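Local coordinates for protein Maltose/maltodextrin transport permease homologue (Bdellovibrio bacteriovorus HD100, PDB 6FFL) that binds maltotriose in this structure, and probably maltose and other maltodextrins, as the MalE-type solute-binding domain fused to the membrane subunit MalF of an ABC transporter, at residues N187-A192 with A371-Q376; D195-I200 with I356-V361; E346-W351 with E380-D385. All blocks are in the same frame, centred on the assembly; numbering follows the deposited sequence. Where two conformers were deposited one is given.

Contact 1 (N187-A192 with A371-Q376); sequences NLNTTA and AAEQAQ
Q376 reaches from the last helix, 368-384, to the irregular chain of 187-190 that leads into helix 191-205. Followed outward, its CB lies 3.8 Å from CB of N189, and CG stays close to that same carbon. CG stands anti to the backbone N, and a bend at chi2 (67°) then turns the amide back to the backbone of L188. There OE1 accepts the main-chain N-H of L188, N to OE1 2.7 Å with 162° at the hydrogen; the N-H comes in somewhat tilted from the carbonyl plane. OE1 also rests against CB of L188. At the other corner of the amide, NE2 gives hydrogen bonds to the carbonyl of P186 and to OE2 of E380, so both polar atoms of the tip are used and the rotation of the group is fixed.

L188 itself turns its CB to the helix: its CD1 meets the carbonyl O of A375 at 3.6 Å and the methyl CB of A375 at 3.9 Å. One turn earlier, CB of A372 sits against the carbonyl O of L188, 3.5 Å away. The outer margin is more polar. N189, the centre of an inverse gamma turn, lays its amide across the stem of E373, with OD1 3.1 Å from CG of E373, and the amide and carboxylate planes stand 88° apart. This is a contact of the amide with the aliphatic part of the glutamate. Next in sequence, T190 is the N-cap of helix 191-205, its OG1 taking the N-H of L193.

Small alanines thus let the chain come close, while one glutamine amide satisfies the backbone O of P186 and N of L188 in a chain that is irregular just there.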
# COMPACT_ATOMS: atom_id res chain seq x y z
N ASN A 187 -15.46 -12.68 3.33
CA ASN A 187 -15.34 -13.75 4.32
C ASN A 187 -14.83 -13.12 5.61
O ASN A 187 -13.70 -13.36 6.02
CB ASN A 187 -14.39 -14.85 3.82
CG ASN A 187 -14.48 -16.12 4.64
OD1 ASN A 187 -15.56 -16.51 5.08
ND2 ASN A 187 -13.35 -16.77 4.85
N LEU A 188 -15.69 -12.32 6.24
CA LEU A 188 -15.30 -11.54 7.41
C LEU A 188 -15.86 -12.06 8.72
O LEU A 188 -15.29 -11.77 9.78
CB LEU A 188 -15.71 -10.07 7.24
CG LEU A 188 -15.31 -9.43 5.90
CD1 LEU A 188 -15.80 -7.98 5.84
CD2 LEU A 188 -13.79 -9.52 5.73
N ASN A 189 -16.97 -12.80 8.70
CA ASN A 189 -17.56 -13.32 9.94
C ASN A 189 -16.85 -14.62 10.32
O ASN A 189 -17.41 -15.72 10.29
CB ASN A 189 -19.06 -13.54 9.79
CG ASN A 189 -19.71 -13.94 11.11
OD1 ASN A 189 -19.14 -13.74 12.18
ND2 ASN A 189 -20.91 -14.53 11.03
N THR A 190 -15.58 -14.47 10.70
CA THR A 190 -14.68 -15.60 10.88
C THR A 190 -13.96 -15.48 12.21
O THR A 190 -13.80 -14.39 12.76
CB THR A 190 -13.63 -15.67 9.77
OG1 THR A 190 -12.79 -14.50 9.83
CG2 THR A 190 -14.31 -15.74 8.40
N THR A 191 -13.53 -16.64 12.72
CA THR A 191 -12.65 -16.62 13.88
C THR A 191 -11.38 -15.84 13.57
O THR A 191 -10.86 -15.11 14.42
CB THR A 191 -12.31 -18.05 14.32
OG1 THR A 191 -13.52 -18.72 14.71
CG2 THR A 191 -11.35 -18.04 15.48
N ALA A 192 -10.88 -15.97 12.34
CA ALA A 192 -9.64 -15.30 11.95
C ALA A 192 -9.74 -13.79 12.13
O ALA A 192 -8.83 -13.16 12.68
CB ALA A 192 -9.29 -15.65 10.51
N ALA A 371 -18.12 -7.32 16.01
CA ALA A 371 -17.60 -6.49 14.92
C ALA A 371 -17.34 -7.31 13.66
O ALA A 371 -17.58 -6.83 12.55
CB ALA A 371 -16.33 -5.79 15.37
N ALA A 372 -16.81 -8.53 13.81
CA ALA A 372 -16.62 -9.39 12.64
C ALA A 372 -17.96 -9.74 12.00
O ALA A 372 -18.09 -9.74 10.77
CB ALA A 372 -15.87 -10.66 13.03
N GLU A 373 -18.96 -10.05 12.82
CA GLU A 373 -20.29 -10.34 12.29
C GLU A 373 -20.84 -9.15 11.51
O GLU A 373 -21.35 -9.31 10.40
CB GLU A 373 -21.25 -10.73 13.42
CG GLU A 373 -20.91 -12.04 14.14
CD GLU A 373 -21.54 -12.16 15.53
OE1 GLU A 373 -21.32 -13.21 16.18
OE2 GLU A 373 -22.23 -11.23 15.98
N GLN A 374 -20.73 -7.95 12.08
CA GLN A 374 -21.28 -6.77 11.42
C GLN A 374 -20.41 -6.30 10.26
O GLN A 374 -20.93 -5.62 9.35
CB GLN A 374 -21.48 -5.65 12.44
CG GLN A 374 -22.74 -5.86 13.27
CD GLN A 374 -22.71 -5.14 14.61
OE1 GLN A 374 -22.47 -3.93 14.68
NE2 GLN A 374 -22.96 -5.88 15.68
N ALA A 375 -19.12 -6.62 10.26
CA ALA A 375 -18.30 -6.37 9.07
C ALA A 375 -18.83 -7.15 7.88
O ALA A 375 -18.96 -6.60 6.77
CB ALA A 375 -16.83 -6.72 9.34
N GLN A 376 -19.17 -8.42 8.09
CA GLN A 376 -19.72 -9.22 7.00
C GLN A 376 -21.06 -8.66 6.53
O GLN A 376 -21.29 -8.52 5.32
CB GLN A 376 -19.88 -10.68 7.44
CG GLN A 376 -20.38 -11.63 6.36
CD GLN A 376 -19.39 -11.82 5.23
OE1 GLN A 376 -18.20 -11.59 5.39
NE2 GLN A 376 -19.87 -12.26 4.07

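Contact 2 (D195-I200 with I356-V361); sequences DTFQFI and IQYQKV
Y358 of helix 346-362 lays its ring along that of F197 in helix 191-205, the two side chains running past each other in opposite directions. Their planes differ by only 10° and their centroids are 4.4 Å apart, an offset, near-parallel pair with little overlap. With CG anti to the backbone N (chi1 -156°), the tyrosine spans the gap and its OH donates to the carbonyl O of F197, O to O 2.9 Å, in the carbonyl plane and on a lone pair. The same OH presses on CB of I200 at 3.2 Å, while CG2 of I200 approaches the tyrosine ring at its edge.

Between the two segments the contact is looser on the V361 side: V361 CG2 comes no nearer than 4.4 Å to CD2 of F197, where A371 of helix 368-384 packs on both residues. The short segments keep 11.3 Å between axes, crossing at -40°. F167 meets the Y358 ring edge-to-face. The whole is a buried helix-helix interface bridged by aromatic side chains, within one lobe of the periplasmic-binding-protein fold.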
# COMPACT_ATOMS: atom_id res chain seq x y z
N ASP A 195 -9.95 -12.97 15.84
CA ASP A 195 -8.64 -13.16 16.47
C ASP A 195 -7.68 -12.04 16.10
O ASP A 195 -6.85 -11.62 16.92
CB ASP A 195 -8.05 -14.52 16.06
CG ASP A 195 -8.68 -15.70 16.80
OD1 ASP A 195 -9.45 -15.49 17.76
OD2 ASP A 195 -8.40 -16.85 16.41
N THR A 196 -7.77 -11.54 14.86
CA THR A 196 -6.96 -10.40 14.44
C THR A 196 -7.31 -9.16 15.25
O THR A 196 -6.43 -8.44 15.74
CB THR A 196 -7.18 -10.13 12.94
OG1 THR A 196 -6.71 -11.26 12.18
CG2 THR A 196 -6.41 -8.90 12.50
N PHE A 197 -8.61 -8.86 15.36
CA PHE A 197 -9.06 -7.78 16.22
C PHE A 197 -8.51 -7.93 17.63
O PHE A 197 -8.04 -6.96 18.23
CB PHE A 197 -10.59 -7.74 16.27
CG PHE A 197 -11.25 -7.24 15.02
CD1 PHE A 197 -10.51 -6.62 14.02
CD2 PHE A 197 -12.61 -7.41 14.83
CE1 PHE A 197 -11.13 -6.15 12.87
CE2 PHE A 197 -13.25 -6.95 13.68
CZ PHE A 197 -12.49 -6.32 12.69
N GLN A 198 -8.57 -9.15 18.18
CA GLN A 198 -8.14 -9.33 19.56
C GLN A 198 -6.63 -9.24 19.70
O GLN A 198 -6.14 -8.76 20.73
CB GLN A 198 -8.66 -10.66 20.12
CG GLN A 198 -10.16 -10.84 19.95
CD GLN A 198 -10.72 -12.10 20.61
OE1 GLN A 198 -11.61 -12.01 21.46
NE2 GLN A 198 -10.21 -13.26 20.22
N PHE A 199 -5.89 -9.71 18.69
CA PHE A 199 -4.43 -9.66 18.73
C PHE A 199 -3.95 -8.23 18.86
O PHE A 199 -3.07 -7.93 19.68
CB PHE A 199 -3.86 -10.33 17.47
CG PHE A 199 -2.36 -10.25 17.36
CD1 PHE A 199 -1.54 -10.95 18.23
CD2 PHE A 199 -1.78 -9.46 16.38
CE1 PHE A 199 -0.17 -10.88 18.12
CE2 PHE A 199 -0.40 -9.38 16.26
CZ PHE A 199 0.39 -10.09 17.13
N ILE A 200 -4.53 -7.32 18.08
CA ILE A 200 -4.08 -5.94 18.13
C ILE A 200 -4.56 -5.26 19.41
O ILE A 200 -3.84 -4.46 20.00
CB ILE A 200 -4.51 -5.21 16.85
CG1 ILE A 200 -3.59 -5.66 15.70
CG2 ILE A 200 -4.44 -3.70 17.02
CD1 ILE A 200 -3.97 -5.09 14.40
N ILE A 356 -14.89 0.71 9.36
CA ILE A 356 -15.96 1.14 10.25
C ILE A 356 -16.01 0.28 11.50
O ILE A 356 -16.05 0.79 12.63
CB ILE A 356 -17.30 1.11 9.50
CG1 ILE A 356 -17.35 2.22 8.45
CG2 ILE A 356 -18.49 1.23 10.48
CD1 ILE A 356 -18.40 1.97 7.38
N GLN A 357 -15.97 -1.05 11.33
CA GLN A 357 -16.15 -1.93 12.47
C GLN A 357 -14.96 -1.88 13.42
O GLN A 357 -15.13 -1.84 14.64
CB GLN A 357 -16.43 -3.36 12.01
CG GLN A 357 -17.69 -3.52 11.17
CD GLN A 357 -18.88 -2.75 11.71
OE1 GLN A 357 -19.17 -2.76 12.91
NE2 GLN A 357 -19.59 -2.07 10.82
N TYR A 358 -13.72 -1.88 12.88
CA TYR A 358 -12.59 -1.89 13.80
C TYR A 358 -12.43 -0.56 14.51
O TYR A 358 -11.93 -0.52 15.64
CB TYR A 358 -11.27 -2.28 13.11
CG TYR A 358 -10.25 -2.85 14.13
CD1 TYR A 358 -10.68 -3.67 15.17
CD2 TYR A 358 -8.90 -2.52 14.07
CE1 TYR A 358 -9.78 -4.20 16.11
CE2 TYR A 358 -8.00 -3.04 14.99
CZ TYR A 358 -8.44 -3.87 16.01
OH TYR A 358 -7.56 -4.40 16.95
N GLN A 359 -12.86 0.54 13.89
CA GLN A 359 -12.85 1.81 14.61
C GLN A 359 -13.71 1.72 15.85
O GLN A 359 -13.34 2.24 16.91
CB GLN A 359 -13.33 2.95 13.70
CG GLN A 359 -13.07 4.35 14.25
CD GLN A 359 -14.14 4.81 15.23
OE1 GLN A 359 -15.27 4.33 15.22
NE2 GLN A 359 -13.77 5.76 16.10
N LYS A 360 -14.85 1.04 15.75
CA LYS A 360 -15.74 0.91 16.90
C LYS A 360 -15.14 0.00 17.96
O LYS A 360 -15.33 0.23 19.16
CB LYS A 360 -17.10 0.38 16.45
CG LYS A 360 -17.88 1.33 15.56
CD LYS A 360 -19.14 0.62 15.06
CE LYS A 360 -20.03 1.53 14.24
NZ LYS A 360 -21.25 0.81 13.79
N VAL A 361 -14.45 -1.06 17.53
CA VAL A 361 -13.75 -1.92 18.48
C VAL A 361 -12.69 -1.13 19.23
O VAL A 361 -12.62 -1.16 20.47
CB VAL A 361 -13.12 -3.12 17.76
CG1 VAL A 361 -12.32 -3.96 18.75
CG2 VAL A 361 -14.17 -3.94 17.07

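Contact 3 (E346-W351 with E380-D385); sequences EVRAVW and EQQIRD. With GLC (alpha-D-glucopyranose), chain B.
I383 of helix 368-384 reaches A349 and E346, and Q382 reaches A349, through different first torsions. In I383, CG1 is anti to the carbonyl carbon (chi1 -68°), which sets CG1 against CB of A349 at 3.6 Å and carries CD1 on to CG of E346, also at 3.6 Å. Q382 instead has CG anti to its backbone N (chi1 -173°) and runs extended, so that its amide lies alongside A349, CD 3.6 Å from CA. The short segments run roughly antiparallel, at 142°, with axes 8.7 Å apart; the small A349 at the centre suits this closeness. E346 and I383 cross at about a right angle, an aliphatic contact through the glutamate stem. No hydrogen bond joins the two segments directly.

The polar link runs through D352, one residue past W351: NE2 of Q382 bonds to its OD2, and its OD1 forms a salt bridge with NH2 of R348. Q382 is thereby a more distant support for the arginine. Bent at chi2 and chi3, R348 turns its guanidinium to the glucose, which it meets at the edge. NH2 donates to O4 of the sugar at 2.9 Å and NH1 to O3 at 3.1 Å; a second bond from NH1 to O4 is weak. W351 covers the glucose ring: C4 of the glucose lies over one face of the indole, 3.6 Å from CD1, with C6 toward the rim. Sugar C-H groups over an aromatic face, beside charged groups that hold the hydroxyls, with E163, D67, E43 and F165 N also bonded to this glucose, are typical of the maltodextrin pocket in the cleft of a solute-binding protein.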
# COMPACT_ATOMS: atom_id res chain seq x y z
N GLU A 346 -15.80 -5.50 -5.25
CA GLU A 346 -16.24 -6.01 -3.96
C GLU A 346 -15.23 -5.73 -2.86
O GLU A 346 -15.61 -5.58 -1.69
CB GLU A 346 -16.51 -7.51 -4.07
CG GLU A 346 -17.80 -7.88 -4.82
CD GLU A 346 -17.67 -7.90 -6.35
OE1 GLU A 346 -16.60 -7.57 -6.90
OE2 GLU A 346 -18.66 -8.26 -7.01
N VAL A 347 -13.94 -5.64 -3.21
CA VAL A 347 -12.90 -5.41 -2.21
C VAL A 347 -13.08 -4.05 -1.55
O VAL A 347 -12.77 -3.87 -0.36
CB VAL A 347 -11.50 -5.54 -2.85
CG1 VAL A 347 -10.40 -5.19 -1.86
CG2 VAL A 347 -11.30 -6.94 -3.37
N ARG A 348 -13.60 -3.08 -2.30
CA ARG A 348 -13.86 -1.76 -1.75
C ARG A 348 -14.85 -1.83 -0.59
O ARG A 348 -14.65 -1.19 0.45
CB ARG A 348 -14.39 -0.85 -2.87
CG ARG A 348 -14.87 0.50 -2.41
CD ARG A 348 -13.70 1.44 -2.24
NE ARG A 348 -13.28 1.55 -0.84
CZ ARG A 348 -12.02 1.42 -0.44
NH1 ARG A 348 -11.06 1.14 -1.31
NH2 ARG A 348 -11.72 1.59 0.84
N ALA A 349 -15.92 -2.62 -0.76
CA ALA A 349 -16.88 -2.81 0.32
C ALA A 349 -16.22 -3.47 1.53
O ALA A 349 -16.54 -3.13 2.68
CB ALA A 349 -18.05 -3.66 -0.16
N VAL A 350 -15.31 -4.41 1.29
CA VAL A 350 -14.62 -5.08 2.39
C VAL A 350 -13.77 -4.08 3.16
O VAL A 350 -13.83 -4.03 4.40
CB VAL A 350 -13.77 -6.26 1.87
CG1 VAL A 350 -12.88 -6.78 3.00
CG2 VAL A 350 -14.67 -7.38 1.36
N TRP A 351 -12.97 -3.28 2.46
CA TRP A 351 -12.14 -2.29 3.15
C TRP A 351 -13.00 -1.32 3.96
O TRP A 351 -12.67 -0.99 5.11
CB TRP A 351 -11.30 -1.49 2.16
CG TRP A 351 -10.21 -2.20 1.45
CD1 TRP A 351 -9.94 -2.13 0.12
CD2 TRP A 351 -9.19 -3.04 2.03
NE1 TRP A 351 -8.83 -2.90 -0.18
CE2 TRP A 351 -8.35 -3.46 0.97
CE3 TRP A 351 -8.91 -3.49 3.33
CZ2 TRP A 351 -7.26 -4.31 1.17
CZ3 TRP A 351 -7.82 -4.33 3.52
CH2 TRP A 351 -7.01 -4.73 2.45
N GLU A 380 -21.71 -7.05 2.74
CA GLU A 380 -22.69 -7.62 1.83
C GLU A 380 -23.73 -6.58 1.44
O GLU A 380 -24.15 -6.52 0.27
CB GLU A 380 -23.37 -8.84 2.46
CG GLU A 380 -22.48 -10.09 2.53
CD GLU A 380 -23.11 -11.20 3.36
OE1 GLU A 380 -24.09 -10.92 4.08
OE2 GLU A 380 -22.62 -12.34 3.31
N GLN A 381 -24.16 -5.74 2.39
CA GLN A 381 -25.11 -4.69 2.06
C GLN A 381 -24.51 -3.68 1.08
O GLN A 381 -25.17 -3.28 0.11
CB GLN A 381 -25.60 -3.98 3.32
CG GLN A 381 -26.63 -2.89 3.05
CD GLN A 381 -27.92 -3.42 2.42
OE1 GLN A 381 -28.46 -4.44 2.83
NE2 GLN A 381 -28.43 -2.70 1.42
N GLN A 382 -23.26 -3.27 1.30
CA GLN A 382 -22.63 -2.32 0.39
C GLN A 382 -22.50 -2.91 -1.01
O GLN A 382 -22.67 -2.21 -2.01
CB GLN A 382 -21.26 -1.88 0.92
CG GLN A 382 -20.58 -0.73 0.13
CD GLN A 382 -19.31 -0.21 0.82
OE1 GLN A 382 -19.13 -0.39 2.02
NE2 GLN A 382 -18.42 0.43 0.04
N ILE A 383 -22.21 -4.21 -1.10
CA ILE A 383 -22.11 -4.86 -2.41
C ILE A 383 -23.49 -4.93 -3.07
O ILE A 383 -23.62 -4.73 -4.29
CB ILE A 383 -21.47 -6.25 -2.28
CG1 ILE A 383 -20.00 -6.10 -1.87
CG2 ILE A 383 -21.61 -7.04 -3.58
CD1 ILE A 383 -19.33 -7.41 -1.55
N ARG A 384 -24.52 -5.24 -2.29
CA ARG A 384 -25.89 -5.22 -2.82
C ARG A 384 -26.23 -3.84 -3.36
O ARG A 384 -26.79 -3.71 -4.46
CB ARG A 384 -26.87 -5.62 -1.72
CG ARG A 384 -27.89 -6.66 -2.12
CD ARG A 384 -28.10 -7.64 -0.99
NE ARG A 384 -28.21 -6.95 0.30
CZ ARG A 384 -27.71 -7.41 1.44
NH1 ARG A 384 -27.06 -8.57 1.47
NH2 ARG A 384 -27.86 -6.71 2.55
N ASP A 385 -25.89 -2.80 -2.61
CA ASP A 385 -26.08 -1.43 -3.07
C ASP A 385 -25.04 -1.10 -4.13
O ASP A 385 -25.37 -0.55 -5.18
CB ASP A 385 -25.99 -0.44 -1.91
CG ASP A 385 -26.94 -0.77 -0.76
OD1 ASP A 385 -27.92 -1.51 -0.96
OD2 ASP A 385 -26.69 -0.26 0.36
C1 GLC B . -5.03 0.01 0.67
C2 GLC B . -5.95 -0.01 -0.56
C3 GLC B . -7.09 0.99 -0.36
C4 GLC B . -7.84 0.68 0.92
C5 GLC B . -6.87 0.66 2.11
C6 GLC B . -7.58 0.14 3.35
O2 GLC B . -5.21 0.28 -1.76
O3 GLC B . -8.01 0.92 -1.48
O4 GLC B . -8.85 1.68 1.12
O5 GLC B . -5.82 -0.27 1.83
O6 GLC B . -6.80 0.35 4.55

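In the fold
From the N terminus, the chain passes through much of the solute-binding fold before 187-192 leads into helix 191-205. Helix 346-362 later returns to that helix at contact 2, closing a loop of 155 residues; helix 368-384 then comes back to its entrance at contact 1, so contact 2 nests inside contact 1. Contact 3 joins the two consecutive C-terminal helices, with 28 residues between its segments, and crosses both other contacts along the chain. Contacts 1 and 2 touch through A375 and Q357, and L188 meets V350 between contacts 1 and 3. Three helices are thus tied together, with the sugar at the contact 3 end of helix 346-362.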